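Capsular polysaccharide biosynthesis protein (Burkholderia pseudomallei, PDB 4BQN) binds coenzyme A and is probably an acetyltransferase in capsular polysaccharide biosynthesis. Local coordinates at residues T106-Y111 and A297-V302; H116-V121 and K265-E270; C214-A217 and T221-D224; K6-Y11 and M22-P27; R51-T56 and S79-N84. The protein carries 1 engineered substitution. All blocks are in the same frame, centred on the assembly; numbering follows the deposited sequence. Where two conformers were deposited one is given.

Contact 1: T106-Y111 and A297-V302; sequences TVNSPY and ANRRWV
With CG of Arg299 anti to its carbonyl carbon (chi1 -61°) and the chain then extended as far as NE, the guanidinium is carried across to the side chain of Asn108. The two side chains cross at about a right angle, and the amide stands almost upright over the guanidinium, their planes 82° apart. Asn108 ND2 comes over one face of the guanidinium, 3.3 Å from Arg299 NH2 and 3.8 Å from Arg299 CZ. Both nitrogens are donors, so this is a van der Waals meeting and not a hydrogen bond.

The bonds that fix each group lie elsewhere. Asn108 OD1 folds back to accept a hydrogen bond from the backbone of the next residue, Ser109 N, at 2.7 Å; the C=O...donor angle of 99° is tight, as expected when an amide bonds so near in sequence. Arginine suits the opposite position because it can divide its N-H groups: NE forms a salt bridge with Glu101, and NH1 bonds to Val295 O. Arg299 also lies about 4 Å from the bound coenzyme A, side chain to ligand, placing the pair at the border of the cofactor pocket. Its CA packs 3.7 Å above the Trp301 ring plane, toward the rim.

Around the contact, strand 107-108 pairs with strand 121-122 through Asn108 and Val121, while residues 297-299 connect helix 285-296 to helix 300-310. Helix 153-167 adds Trp159, which touches Arg299 and meets Trp301 edge-to-face, and helix 123-130 supplies Leu124 against Thr106 and Val302.

Contact 2: H116-V121 and K265-E270; sequences HPEGYV and KKKAYE
Glu118 and Lys267 make the direct link across this contact, a salt bridge of 3.2 Å between Glu118 OE2 and Lys267 NZ. The ammonium uses the syn lone pair of OE2, on the side of the other carboxylate oxygen. Lys267 reaches it with CG anti to the backbone N (chi1 -169°) and a bend at chi3, whereas Glu118 runs extended beyond CG. Two long side chains suit this place, since the nearest backbones, at Glu118 and Lys265, stay 10.6 Å apart between CA atoms.

A water supplies a second connection. It accepts from Lys267 NZ at 2.7 Å and donates to Glu118 OE1 at 2.8 Å, so both carboxylate oxygens are tied to the one ammonium, OE2 directly and OE1 through the water.

Local bonds shape the turn that carries Glu118. Residues 116-119 form a type I turn, closed by Gly119 N to His116 O at 2.8 Å, with proline at its second position and the glycine adopting positive phi. His116 ND1 accepts a hydrogen bond from Glu118 N in the ring plane at 3.0 Å; Pro117 CD and Tyr120 O lie over opposite faces of that ring.

Lys267 also has a long, weak ion pair with Glu275, and the side chains of both partners touch Val262 of strand 260-262. Two carboxylates near one ammonium would tend to keep the lysine charged, while a single, water-assisted bridge at the surface probably contributes modestly to holding turn and strand together.

Contact 3: C214-A217 and T221-D224; sequences CMLA and TYSD
Met215 opens the contact by sending its methyl toward the chain that folds back beyond helix 204-217. Its side chain bends at chi3 (61°), bringing CE to 4.1 Å from Asp224 O and 4.4 Å from Asp224 CB. The same buried residue also touches Leu23, Cys26 and Phe29, which a flexible, unbranched thioether chain can do.

Leu216 follows, and both of its branches work on Tyr222. CD2 sits over the centre of the ring in a CH-pi contact, 3.8 Å from the centroid of the Tyr222 ring and 9° off its normal. CD1 lies on the same side but beyond the rim, 3.6 Å from Tyr222 CZ and the same distance from Tyr222 OH. The two side chains cross at about a right angle, and the fork of leucine lets one methyl cover the ring while the other reaches its hydroxyl end. The exposed position suits a ring that carries a polar group.

Opposite the helix, residues 221-224 brace themselves. Thr221 N donates to Asp224 OD2 at 2.9 Å, meeting the carboxylate from 37° above its plane, and Asp224 N returns a bond to Thr221 O at 3.1 Å. These bonds hold the single turn from which Tyr222 leans back over Leu216.

At the surface, away from the cofactor pocket, the contact is a chain reversal: an alpha helix ends, a short loop follows, and a 3-10 turn packs back on the last turn of helix 204-217.

Contact 4: K6-Y11 and M22-P27; sequences KKYSVY and MLNSCP
The Tyr8 ring presents its edge to Asn24, whose OD1 lies close to the ring plane, and the amide is turned 87° from the ring. Phe29 also meets this ring, edge-to-face, while Leu23 CD1 approaches obliquely, 4.3 Å from Tyr8 CE2.

Tyr8 OH donates to Asn24 OD1 over 2.7 Å. The hydroxyl stands 51° above the carbonyl plane, away from the lone pairs, so the bond is short without being ideally directed. Leu23 CB lies 3.9 Å from Tyr8 OH, so the hydroxyl is flanked by aliphatic carbon as well as by the amide. Tyrosine suits a buried strand position facing the last part of helix 15-24: its ring fills the apolar layer and its tip finds a polar group. The ring reaches Asn24 with CG between the backbone N and the carbonyl carbon of Tyr8 (chi1 87°). Beyond Asn24, Met22 O accepts two bonds from Ser25, one from OG and one from N.

Strand 6-11, helix 15-24 and parallel strand 33-35 run consecutively, with helix 27-32 also in the link, as a beta-alpha-beta crossover. Tyr8 also touches Trp33 and Leu35 on one neighbouring strand and Leu62 on the other.

Contact 5: R51-T56 and S79-N84; sequences RHLAET and SVFLRN
Leu53 points its forked end into the angle between Phe81 and Leu82 of helix 79-83. Against Phe81 it crosses at about a right angle: CD2 comes to 3.5 Å from Phe81 CE2 and also touches Phe81 CZ, and CD1 adds a further contact to Phe81 CE2. The approach is oblique, neither square over the face nor at the edge, and involves mainly the CE2 and CZ atoms.

Toward Leu82 the same leucine lies on a slant, and methyl meets methyl, Leu53 CD1 at 3.9 Å from Leu82 CD2. A chi1 of -159° swings CG of Leu53 anti to the backbone N and toward the other helix, where chi2 of 82° directs CD2 to the ring and CD1 to both partners. A branched apolar residue fits because it serves two neighbours at once. The helices come close here, 6.4 Å between the CA atoms of Leu53 and Leu82.

Helix 46-56 widens into a pi-type turn at 52-56. There His52 ND1 and Thr56 OG1 share a nearly straight hydrogen bond of 2.7 Å lying in the plane of the imidazole, and His52 NE2 bonds to Glu39, so both ring nitrogens have partners.

Leu82 also touches Phe63 of the parallel sheet, and His52 and Thr56 reach the loop after strand 33-35. Two helices packed together on one face of a parallel sheet of strand order 2-1-3-4 are consistent with a Rossmann-like fold.

In the fold
Contacts 4 and 5 close first along the chain. Contact 4 includes strand 6-11 of the parallel sheet, with helix 15-24 on one face; contact 5 joins helices 46-56 and 79-83 on the other. Their centres are about 18 Å apart, and Tyr11 meets Leu82. Contact 3 lies about 13 Å from contact 4, between centres, where Met215 packs on Leu23 and Cys26. Along the chain, contact 1 encloses contact 2, which encloses contact 3. Contacts 1 and 2, about 17 Å apart between centres, share the antiparallel strands 107-108 and 121-122; their centres are about 32 to 37 Å from those of contacts 3 and 4. Both join late parts of the chain to region 106-121, contact 1 beside the bound coenzyme A.

Contact 1: T106-Y111 and A297-V302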
# COMPACT_ATOMS: atom_id res chain seq x y z
N THR A 106 8.96 10.45 -2.62
CA THR A 106 9.15 10.70 -4.05
C THR A 106 8.57 9.60 -4.94
O THR A 106 8.67 9.69 -6.16
CB THR A 106 10.65 10.83 -4.38
OG1 THR A 106 11.30 9.58 -4.15
CG2 THR A 106 11.33 11.92 -3.54
N VAL A 107 7.97 8.56 -4.35
CA VAL A 107 7.59 7.36 -5.10
C VAL A 107 6.08 7.32 -5.30
O VAL A 107 5.32 7.58 -4.38
CB VAL A 107 8.09 6.07 -4.39
CG1 VAL A 107 7.60 4.81 -5.09
CG2 VAL A 107 9.61 6.07 -4.28
N ASN A 108 5.66 6.94 -6.49
CA ASN A 108 4.26 6.64 -6.74
C ASN A 108 4.17 5.56 -7.82
O ASN A 108 5.14 4.83 -8.03
CB ASN A 108 3.46 7.91 -7.05
CG ASN A 108 2.02 7.79 -6.58
OD1 ASN A 108 1.23 7.05 -7.17
ND2 ASN A 108 1.68 8.48 -5.51
N SER A 109 3.03 5.43 -8.47
CA SER A 109 2.90 4.48 -9.56
C SER A 109 2.42 5.25 -10.78
O SER A 109 1.75 6.28 -10.64
CB SER A 109 1.93 3.37 -9.19
OG SER A 109 2.42 2.67 -8.06
N PRO A 110 2.80 4.78 -11.98
CA PRO A 110 2.45 5.49 -13.21
C PRO A 110 0.95 5.72 -13.32
O PRO A 110 0.14 4.82 -13.03
CB PRO A 110 2.89 4.53 -14.31
CG PRO A 110 3.93 3.67 -13.71
CD PRO A 110 3.64 3.59 -12.24
N TYR A 111 0.60 6.94 -13.73
CA TYR A 111 -0.76 7.26 -14.17
C TYR A 111 -0.62 7.87 -15.55
O TYR A 111 0.17 8.79 -15.75
CB TYR A 111 -1.44 8.27 -13.23
CG TYR A 111 -2.78 8.77 -13.76
CD1 TYR A 111 -2.86 9.86 -14.64
CD2 TYR A 111 -3.95 8.13 -13.41
CE1 TYR A 111 -4.08 10.31 -15.14
CE2 TYR A 111 -5.18 8.56 -13.90
CZ TYR A 111 -5.24 9.65 -14.76
OH TYR A 111 -6.45 10.08 -15.24
N ALA A 297 0.16 17.85 -7.20
CA ALA A 297 -0.93 18.80 -6.95
C ALA A 297 -1.26 18.91 -5.47
O ALA A 297 -1.48 20.01 -4.96
CB ALA A 297 -2.17 18.43 -7.75
N ASN A 298 -1.29 17.77 -4.78
CA ASN A 298 -1.63 17.77 -3.35
C ASN A 298 -0.47 17.34 -2.47
O ASN A 298 -0.65 16.99 -1.31
CB ASN A 298 -2.85 16.87 -3.11
CG ASN A 298 -4.05 17.29 -3.93
OD1 ASN A 298 -4.53 16.54 -4.78
ND2 ASN A 298 -4.53 18.50 -3.70
N ARG A 299 0.74 17.43 -3.03
CA ARG A 299 1.95 17.01 -2.30
C ARG A 299 2.99 18.13 -2.40
O ARG A 299 3.92 18.05 -3.21
CB ARG A 299 2.50 15.70 -2.87
CG ARG A 299 1.54 14.51 -2.76
CD ARG A 299 2.15 13.28 -3.41
NE ARG A 299 1.35 12.05 -3.26
CZ ARG A 299 0.32 11.72 -4.04
NH1 ARG A 299 -0.09 12.52 -5.02
NH2 ARG A 299 -0.30 10.56 -3.83
N ARG A 300 2.81 19.17 -1.58
CA ARG A 300 3.62 20.39 -1.68
C ARG A 300 5.12 20.12 -1.62
O ARG A 300 5.92 20.80 -2.28
CB ARG A 300 3.22 21.36 -0.55
CG ARG A 300 3.72 22.78 -0.70
CD ARG A 300 3.13 23.70 0.37
NE ARG A 300 3.69 23.38 1.68
CZ ARG A 300 4.03 24.28 2.59
NH1 ARG A 300 3.88 25.58 2.34
NH2 ARG A 300 4.53 23.89 3.76
N TRP A 301 5.50 19.14 -0.81
CA TRP A 301 6.91 18.84 -0.56
C TRP A 301 7.64 18.35 -1.81
O TRP A 301 8.86 18.47 -1.89
CB TRP A 301 7.09 17.81 0.56
CG TRP A 301 6.18 16.63 0.39
CD1 TRP A 301 6.47 15.44 -0.18
CD2 TRP A 301 4.81 16.57 0.80
NE1 TRP A 301 5.35 14.62 -0.16
CE2 TRP A 301 4.32 15.29 0.44
CE3 TRP A 301 3.94 17.48 1.43
CZ2 TRP A 301 3.00 14.89 0.70
CZ3 TRP A 301 2.63 17.08 1.68
CH2 TRP A 301 2.17 15.80 1.31
N VAL A 302 6.92 17.80 -2.78
CA VAL A 302 7.53 17.33 -4.02
C VAL A 302 8.07 18.51 -4.86
O VAL A 302 9.24 18.53 -5.25
CB VAL A 302 6.51 16.48 -4.81
CG1 VAL A 302 7.13 16.02 -6.11
CG2 VAL A 302 6.06 15.28 -3.99

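Contact 2: H116-V121 and K265-E270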
# COMPACT_ATOMS: atom_id res chain seq x y z
N HIS A 116 4.77 0.10 -15.16
CA HIS A 116 6.18 -0.18 -14.94
C HIS A 116 6.29 -1.62 -14.45
O HIS A 116 5.50 -2.03 -13.59
CB HIS A 116 6.77 0.80 -13.92
CG HIS A 116 8.26 0.72 -13.82
ND1 HIS A 116 8.91 -0.33 -13.20
CD2 HIS A 116 9.22 1.54 -14.30
CE1 HIS A 116 10.21 -0.14 -13.30
NE2 HIS A 116 10.43 0.99 -13.96
N PRO A 117 7.26 -2.39 -14.97
CA PRO A 117 7.31 -3.82 -14.59
C PRO A 117 7.47 -4.04 -13.09
O PRO A 117 7.12 -5.09 -12.58
CB PRO A 117 8.53 -4.37 -15.36
CG PRO A 117 9.20 -3.19 -15.99
CD PRO A 117 8.23 -2.06 -16.03
N GLU A 118 7.99 -3.03 -12.39
CA GLU A 118 8.17 -3.14 -10.95
C GLU A 118 7.02 -2.53 -10.15
O GLU A 118 6.99 -2.67 -8.92
CB GLU A 118 9.53 -2.55 -10.57
CG GLU A 118 10.68 -3.31 -11.23
CD GLU A 118 11.99 -2.55 -11.26
OE1 GLU A 118 12.01 -1.35 -10.89
OE2 GLU A 118 13.00 -3.17 -11.67
N GLY A 119 6.10 -1.84 -10.83
CA GLY A 119 4.89 -1.29 -10.20
C GLY A 119 5.02 0.10 -9.58
O GLY A 119 4.02 0.68 -9.13
N TYR A 120 6.24 0.62 -9.49
CA TYR A 120 6.51 1.90 -8.83
C TYR A 120 7.52 2.68 -9.64
O TYR A 120 8.37 2.09 -10.32
CB TYR A 120 7.05 1.70 -7.41
CG TYR A 120 6.17 0.84 -6.58
CD1 TYR A 120 5.09 1.37 -5.87
CD2 TYR A 120 6.37 -0.55 -6.53
CE1 TYR A 120 4.26 0.55 -5.12
CE2 TYR A 120 5.53 -1.36 -5.79
CZ TYR A 120 4.49 -0.81 -5.09
OH TYR A 120 3.68 -1.63 -4.36
N VAL A 121 7.40 4.00 -9.58
CA VAL A 121 8.36 4.90 -10.20
C VAL A 121 8.66 6.07 -9.26
O VAL A 121 7.91 6.33 -8.31
CB VAL A 121 7.84 5.45 -11.54
CG1 VAL A 121 7.64 4.34 -12.57
CG2 VAL A 121 6.55 6.24 -11.36
N LYS A 265 14.91 -8.90 -6.55
CA LYS A 265 16.30 -8.69 -6.98
C LYS A 265 16.85 -7.39 -6.40
O LYS A 265 16.16 -6.38 -6.36
CB LYS A 265 16.39 -8.65 -8.51
CG LYS A 265 15.76 -9.83 -9.24
CD LYS A 265 16.40 -11.15 -8.85
CE LYS A 265 15.72 -12.32 -9.55
NZ LYS A 265 16.09 -13.63 -8.95
N LYS A 266 18.11 -7.42 -5.98
CA LYS A 266 18.74 -6.22 -5.46
C LYS A 266 19.27 -5.36 -6.61
O LYS A 266 19.79 -5.87 -7.61
CB LYS A 266 19.86 -6.55 -4.47
CG LYS A 266 19.42 -7.32 -3.23
CD LYS A 266 18.41 -6.54 -2.39
CE LYS A 266 18.23 -7.15 -1.00
NZ LYS A 266 17.63 -8.51 -1.02
N LYS A 267 19.11 -4.05 -6.46
CA LYS A 267 19.60 -3.08 -7.44
C LYS A 267 20.20 -1.88 -6.70
O LYS A 267 19.55 -1.29 -5.84
CB LYS A 267 18.45 -2.64 -8.34
CG LYS A 267 18.85 -1.84 -9.57
CD LYS A 267 17.66 -1.70 -10.53
CE LYS A 267 17.26 -3.03 -11.15
NZ LYS A 267 16.16 -2.91 -12.16
N ALA A 268 21.46 -1.55 -7.01
CA ALA A 268 22.14 -0.43 -6.35
C ALA A 268 21.37 0.86 -6.62
O ALA A 268 20.73 1.00 -7.67
CB ALA A 268 23.60 -0.33 -6.82
N TYR A 269 21.41 1.80 -5.67
CA TYR A 269 20.56 2.98 -5.82
C TYR A 269 20.93 3.82 -7.04
O TYR A 269 20.03 4.36 -7.68
CB TYR A 269 20.47 3.83 -4.54
CG TYR A 269 21.74 4.55 -4.18
CD1 TYR A 269 22.04 5.79 -4.73
CD2 TYR A 269 22.63 3.99 -3.28
CE1 TYR A 269 23.21 6.46 -4.40
CE2 TYR A 269 23.81 4.64 -2.94
CZ TYR A 269 24.09 5.86 -3.50
OH TYR A 269 25.25 6.48 -3.15
N GLU A 270 22.21 3.92 -7.40
CA GLU A 270 22.59 4.75 -8.54
C GLU A 270 22.01 4.22 -9.86
O GLU A 270 21.31 4.96 -10.56
CB GLU A 270 24.11 4.95 -8.63
CG GLU A 270 24.53 5.87 -9.77
CD GLU A 270 26.03 6.13 -9.80
OE1 GLU A 270 26.81 5.24 -9.39
OE2 GLU A 270 26.43 7.22 -10.25
O HOH W 1 14.61 -0.76 -11.73

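Contact 3: C214-A217 and T221-D224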
# COMPACT_ATOMS: atom_id res chain seq x y z
N CYS A 214 -8.42 -7.13 13.19
CA CYS A 214 -9.50 -7.94 12.66
C CYS A 214 -9.99 -8.94 13.71
O CYS A 214 -11.19 -9.10 13.91
CB CYS A 214 -9.05 -8.71 11.42
SG CYS A 214 -8.77 -7.67 9.98
N MET A 215 -9.05 -9.60 14.39
CA MET A 215 -9.45 -10.57 15.41
C MET A 215 -10.19 -9.91 16.56
O MET A 215 -11.15 -10.49 17.08
CB MET A 215 -8.25 -11.37 15.92
CG MET A 215 -7.72 -12.36 14.88
SD MET A 215 -6.47 -13.51 15.49
CE MET A 215 -7.42 -14.36 16.76
N LEU A 216 -9.77 -8.70 16.95
CA LEU A 216 -10.49 -8.00 18.03
C LEU A 216 -11.90 -7.68 17.59
O LEU A 216 -12.83 -7.82 18.37
CB LEU A 216 -9.76 -6.72 18.43
CG LEU A 216 -8.38 -6.95 19.05
CD1 LEU A 216 -7.61 -5.64 19.19
CD2 LEU A 216 -8.48 -7.64 20.41
N ALA A 217 -12.07 -7.29 16.32
CA ALA A 217 -13.39 -6.95 15.78
C ALA A 217 -14.31 -8.17 15.78
O ALA A 217 -15.53 -8.04 15.90
CB ALA A 217 -13.26 -6.39 14.37
N THR A 221 -9.98 -12.15 22.27
CA THR A 221 -9.23 -11.41 23.29
C THR A 221 -7.82 -11.10 22.78
O THR A 221 -7.34 -11.75 21.86
CB THR A 221 -9.07 -12.24 24.59
OG1 THR A 221 -8.24 -13.39 24.33
CG2 THR A 221 -10.41 -12.70 25.12
N TYR A 222 -7.14 -10.15 23.42
CA TYR A 222 -5.75 -9.86 23.11
C TYR A 222 -4.87 -11.11 23.23
O TYR A 222 -4.00 -11.34 22.38
CB TYR A 222 -5.22 -8.71 23.99
CG TYR A 222 -5.76 -7.38 23.54
CD1 TYR A 222 -7.00 -6.90 23.99
CD2 TYR A 222 -5.05 -6.60 22.63
CE1 TYR A 222 -7.51 -5.69 23.55
CE2 TYR A 222 -5.54 -5.39 22.19
CZ TYR A 222 -6.76 -4.94 22.64
OH TYR A 222 -7.21 -3.73 22.17
N SER A 223 -5.15 -11.92 24.25
CA SER A 223 -4.36 -13.12 24.52
C SER A 223 -4.56 -14.25 23.49
O SER A 223 -3.73 -15.15 23.40
CB SER A 223 -4.63 -13.64 25.93
OG SER A 223 -5.99 -13.97 26.10
N ASP A 224 -5.64 -14.18 22.71
CA ASP A 224 -5.91 -15.15 21.63
C ASP A 224 -5.00 -14.96 20.41
O ASP A 224 -4.89 -15.84 19.56
CB ASP A 224 -7.36 -15.03 21.14
CG ASP A 224 -8.38 -15.56 22.13
OD1 ASP A 224 -8.10 -16.53 22.86
OD2 ASP A 224 -9.51 -15.00 22.14

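Contact 4: K6-Y11 and M22-P27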
# COMPACT_ATOMS: atom_id res chain seq x y z
N LYS A 6 -16.50 -22.09 10.49
CA LYS A 6 -17.20 -21.06 9.73
C LYS A 6 -16.36 -20.68 8.52
O LYS A 6 -15.14 -20.86 8.53
CB LYS A 6 -17.44 -19.83 10.61
CG LYS A 6 -18.40 -20.07 11.77
CD LYS A 6 -18.46 -18.86 12.69
CE LYS A 6 -19.44 -19.08 13.83
NZ LYS A 6 -19.67 -17.83 14.60
N LYS A 7 -17.01 -20.14 7.49
CA LYS A 7 -16.32 -19.80 6.25
C LYS A 7 -16.12 -18.30 6.11
O LYS A 7 -17.03 -17.50 6.37
CB LYS A 7 -17.06 -20.37 5.04
CG LYS A 7 -17.17 -21.88 5.04
CD LYS A 7 -17.97 -22.37 3.84
CE LYS A 7 -18.44 -23.80 4.01
NZ LYS A 7 -19.58 -24.11 3.10
N TYR A 8 -14.92 -17.92 5.68
CA TYR A 8 -14.63 -16.52 5.42
C TYR A 8 -13.85 -16.35 4.14
O TYR A 8 -13.20 -17.29 3.66
CB TYR A 8 -13.89 -15.85 6.59
CG TYR A 8 -12.38 -15.97 6.61
CD1 TYR A 8 -11.76 -17.19 6.83
CD2 TYR A 8 -11.58 -14.85 6.41
CE1 TYR A 8 -10.38 -17.30 6.85
CE2 TYR A 8 -10.20 -14.94 6.44
CZ TYR A 8 -9.60 -16.16 6.65
OH TYR A 8 -8.22 -16.23 6.66
N SER A 9 -13.91 -15.14 3.60
CA SER A 9 -13.02 -14.77 2.52
C SER A 9 -12.50 -13.38 2.80
O SER A 9 -13.07 -12.64 3.61
CB SER A 9 -13.75 -14.78 1.18
OG SER A 9 -12.82 -14.66 0.13
N VAL A 10 -11.41 -13.03 2.12
CA VAL A 10 -10.84 -11.68 2.20
C VAL A 10 -10.71 -11.14 0.78
O VAL A 10 -9.98 -11.71 -0.05
CB VAL A 10 -9.47 -11.63 2.92
CG1 VAL A 10 -9.15 -10.19 3.28
CG2 VAL A 10 -9.45 -12.49 4.18
N TYR A 11 -11.41 -10.04 0.50
CA TYR A 11 -11.37 -9.44 -0.83
C TYR A 11 -10.85 -8.02 -0.74
O TYR A 11 -11.23 -7.26 0.15
CB TYR A 11 -12.75 -9.41 -1.45
CG TYR A 11 -12.78 -8.69 -2.77
CD1 TYR A 11 -12.26 -9.28 -3.91
CD2 TYR A 11 -13.33 -7.41 -2.86
CE1 TYR A 11 -12.30 -8.62 -5.13
CE2 TYR A 11 -13.37 -6.73 -4.08
CZ TYR A 11 -12.85 -7.35 -5.21
OH TYR A 11 -12.92 -6.68 -6.43
N MET A 22 -1.97 -14.16 6.93
CA MET A 22 -1.59 -13.83 8.29
C MET A 22 -2.60 -14.38 9.29
O MET A 22 -2.22 -15.02 10.26
CB MET A 22 -1.43 -12.30 8.43
CG MET A 22 -0.81 -11.85 9.74
SD MET A 22 0.84 -12.49 10.00
CE MET A 22 1.81 -11.42 8.94
N LEU A 23 -3.89 -14.15 9.05
CA LEU A 23 -4.94 -14.67 9.93
C LEU A 23 -4.89 -16.19 10.08
O LEU A 23 -4.99 -16.72 11.19
CB LEU A 23 -6.33 -14.24 9.47
CG LEU A 23 -6.64 -12.76 9.73
CD1 LEU A 23 -7.86 -12.36 8.90
CD2 LEU A 23 -6.85 -12.46 11.21
N ASN A 24 -4.68 -16.89 8.96
CA ASN A 24 -4.62 -18.35 8.97
C ASN A 24 -3.45 -18.87 9.80
O ASN A 24 -3.48 -20.01 10.25
CB ASN A 24 -4.51 -18.89 7.55
CG ASN A 24 -5.83 -18.83 6.80
OD1 ASN A 24 -6.89 -18.52 7.37
ND2 ASN A 24 -5.78 -19.14 5.51
N SER A 25 -2.44 -18.03 10.02
CA SER A 25 -1.26 -18.42 10.81
C SER A 25 -1.47 -18.31 12.33
O SER A 25 -0.60 -18.72 13.09
CB SER A 25 -0.02 -17.63 10.37
OG SER A 25 0.06 -16.37 11.01
N CYS A 26 -2.61 -17.78 12.75
CA CYS A 26 -2.97 -17.71 14.17
C CYS A 26 -3.79 -18.96 14.52
O CYS A 26 -4.89 -19.14 13.98
CB CYS A 26 -3.79 -16.46 14.45
SG CYS A 26 -4.45 -16.41 16.14
N PRO A 27 -3.26 -19.82 15.41
CA PRO A 27 -3.94 -21.10 15.70
C PRO A 27 -5.37 -20.92 16.21
O PRO A 27 -6.25 -21.72 15.87
CB PRO A 27 -3.04 -21.77 16.75
CG PRO A 27 -1.70 -21.18 16.53
CD PRO A 27 -1.94 -19.76 16.08

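Contact 5: R51-T56 and S79-N84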
# COMPACT_ATOMS: atom_id res chain seq x y z
N ARG A 51 -18.49 -15.90 -10.53
CA ARG A 51 -18.59 -17.15 -9.78
C ARG A 51 -18.61 -16.86 -8.27
O ARG A 51 -19.37 -17.47 -7.51
CB ARG A 51 -17.41 -18.05 -10.14
CG ARG A 51 -17.49 -19.47 -9.61
CD ARG A 51 -16.40 -20.37 -10.20
NE ARG A 51 -15.88 -19.85 -11.46
CZ ARG A 51 -14.64 -19.42 -11.66
NH1 ARG A 51 -13.74 -19.48 -10.68
NH2 ARG A 51 -14.28 -18.95 -12.84
N HIS A 52 -17.78 -15.92 -7.84
CA HIS A 52 -17.75 -15.60 -6.42
C HIS A 52 -19.06 -14.99 -5.96
O HIS A 52 -19.52 -15.29 -4.86
CB HIS A 52 -16.58 -14.69 -6.06
CG HIS A 52 -15.26 -15.38 -6.15
ND1 HIS A 52 -15.01 -16.59 -5.55
CD2 HIS A 52 -14.12 -15.02 -6.77
CE1 HIS A 52 -13.77 -16.96 -5.80
NE2 HIS A 52 -13.20 -16.02 -6.54
N LEU A 53 -19.67 -14.12 -6.78
CA LEU A 53 -20.96 -13.54 -6.43
C LEU A 53 -22.03 -14.62 -6.29
O LEU A 53 -22.86 -14.56 -5.39
CB LEU A 53 -21.41 -12.51 -7.46
CG LEU A 53 -22.46 -11.51 -6.95
CD1 LEU A 53 -21.80 -10.37 -6.18
CD2 LEU A 53 -23.27 -10.97 -8.11
N ALA A 54 -21.98 -15.61 -7.19
CA ALA A 54 -22.99 -16.67 -7.23
C ALA A 54 -22.76 -17.78 -6.20
O ALA A 54 -23.72 -18.31 -5.64
CB ALA A 54 -23.05 -17.27 -8.63
N GLU A 55 -21.50 -18.13 -5.97
CA GLU A 55 -21.17 -19.39 -5.29
C GLU A 55 -20.35 -19.22 -4.01
O GLU A 55 -20.38 -20.08 -3.13
CB GLU A 55 -20.43 -20.33 -6.24
CG GLU A 55 -21.25 -20.79 -7.44
CD GLU A 55 -20.47 -21.69 -8.39
OE1 GLU A 55 -19.39 -22.20 -8.00
OE2 GLU A 55 -20.94 -21.89 -9.53
N THR A 56 -19.58 -18.15 -3.92
CA THR A 56 -18.71 -17.97 -2.76
C THR A 56 -19.38 -17.12 -1.70
O THR A 56 -19.62 -17.58 -0.59
CB THR A 56 -17.37 -17.32 -3.16
OG1 THR A 56 -16.71 -18.14 -4.13
CG2 THR A 56 -16.46 -17.12 -1.95
N SER A 79 -16.82 -3.14 -3.75
CA SER A 79 -17.12 -3.73 -2.45
C SER A 79 -18.61 -3.67 -2.09
O SER A 79 -19.14 -4.61 -1.52
CB SER A 79 -16.26 -3.10 -1.35
OG SER A 79 -16.35 -1.68 -1.36
N VAL A 80 -19.28 -2.58 -2.47
CA VAL A 80 -20.72 -2.44 -2.22
C VAL A 80 -21.50 -3.59 -2.87
O VAL A 80 -22.36 -4.20 -2.24
CB VAL A 80 -21.23 -1.07 -2.73
CG1 VAL A 80 -22.74 -1.09 -2.96
CG2 VAL A 80 -20.86 0.02 -1.75
N PHE A 81 -21.17 -3.90 -4.12
CA PHE A 81 -21.93 -4.89 -4.88
C PHE A 81 -21.64 -6.29 -4.35
O PHE A 81 -22.55 -7.10 -4.18
CB PHE A 81 -21.56 -4.77 -6.36
CG PHE A 81 -22.36 -5.66 -7.27
CD1 PHE A 81 -23.69 -5.36 -7.57
CD2 PHE A 81 -21.77 -6.77 -7.86
CE1 PHE A 81 -24.42 -6.17 -8.43
CE2 PHE A 81 -22.50 -7.58 -8.73
CZ PHE A 81 -23.82 -7.28 -9.01
N LEU A 82 -20.37 -6.57 -4.07
CA LEU A 82 -20.00 -7.88 -3.56
C LEU A 82 -20.61 -8.16 -2.18
O LEU A 82 -21.17 -9.23 -1.96
CB LEU A 82 -18.48 -8.03 -3.53
CG LEU A 82 -17.84 -8.06 -4.93
CD1 LEU A 82 -16.36 -7.77 -4.84
CD2 LEU A 82 -18.10 -9.38 -5.65
N ARG A 83 -20.50 -7.20 -1.26
CA ARG A 83 -21.01 -7.46 0.08
C ARG A 83 -22.54 -7.55 0.11
O ARG A 83 -23.10 -8.19 1.00
CB ARG A 83 -20.47 -6.47 1.12
CG ARG A 83 -20.96 -5.04 0.98
CD ARG A 83 -20.07 -4.16 1.84
NE ARG A 83 -20.25 -2.72 1.66
CZ ARG A 83 -21.20 -1.98 2.23
NH1 ARG A 83 -22.14 -2.54 2.99
NH2 ARG A 83 -21.23 -0.66 2.04
N ASN A 84 -23.20 -6.96 -0.88
CA ASN A 84 -24.65 -7.08 -1.01
C ASN A 84 -25.14 -8.52 -1.18
O ASN A 84 -26.30 -8.81 -0.87
CB ASN A 84 -25.15 -6.21 -2.16
CG ASN A 84 -26.66 -6.15 -2.23
OD1 ASN A 84 -27.31 -5.66 -1.31
ND2 ASN A 84 -27.23 -6.64 -3.32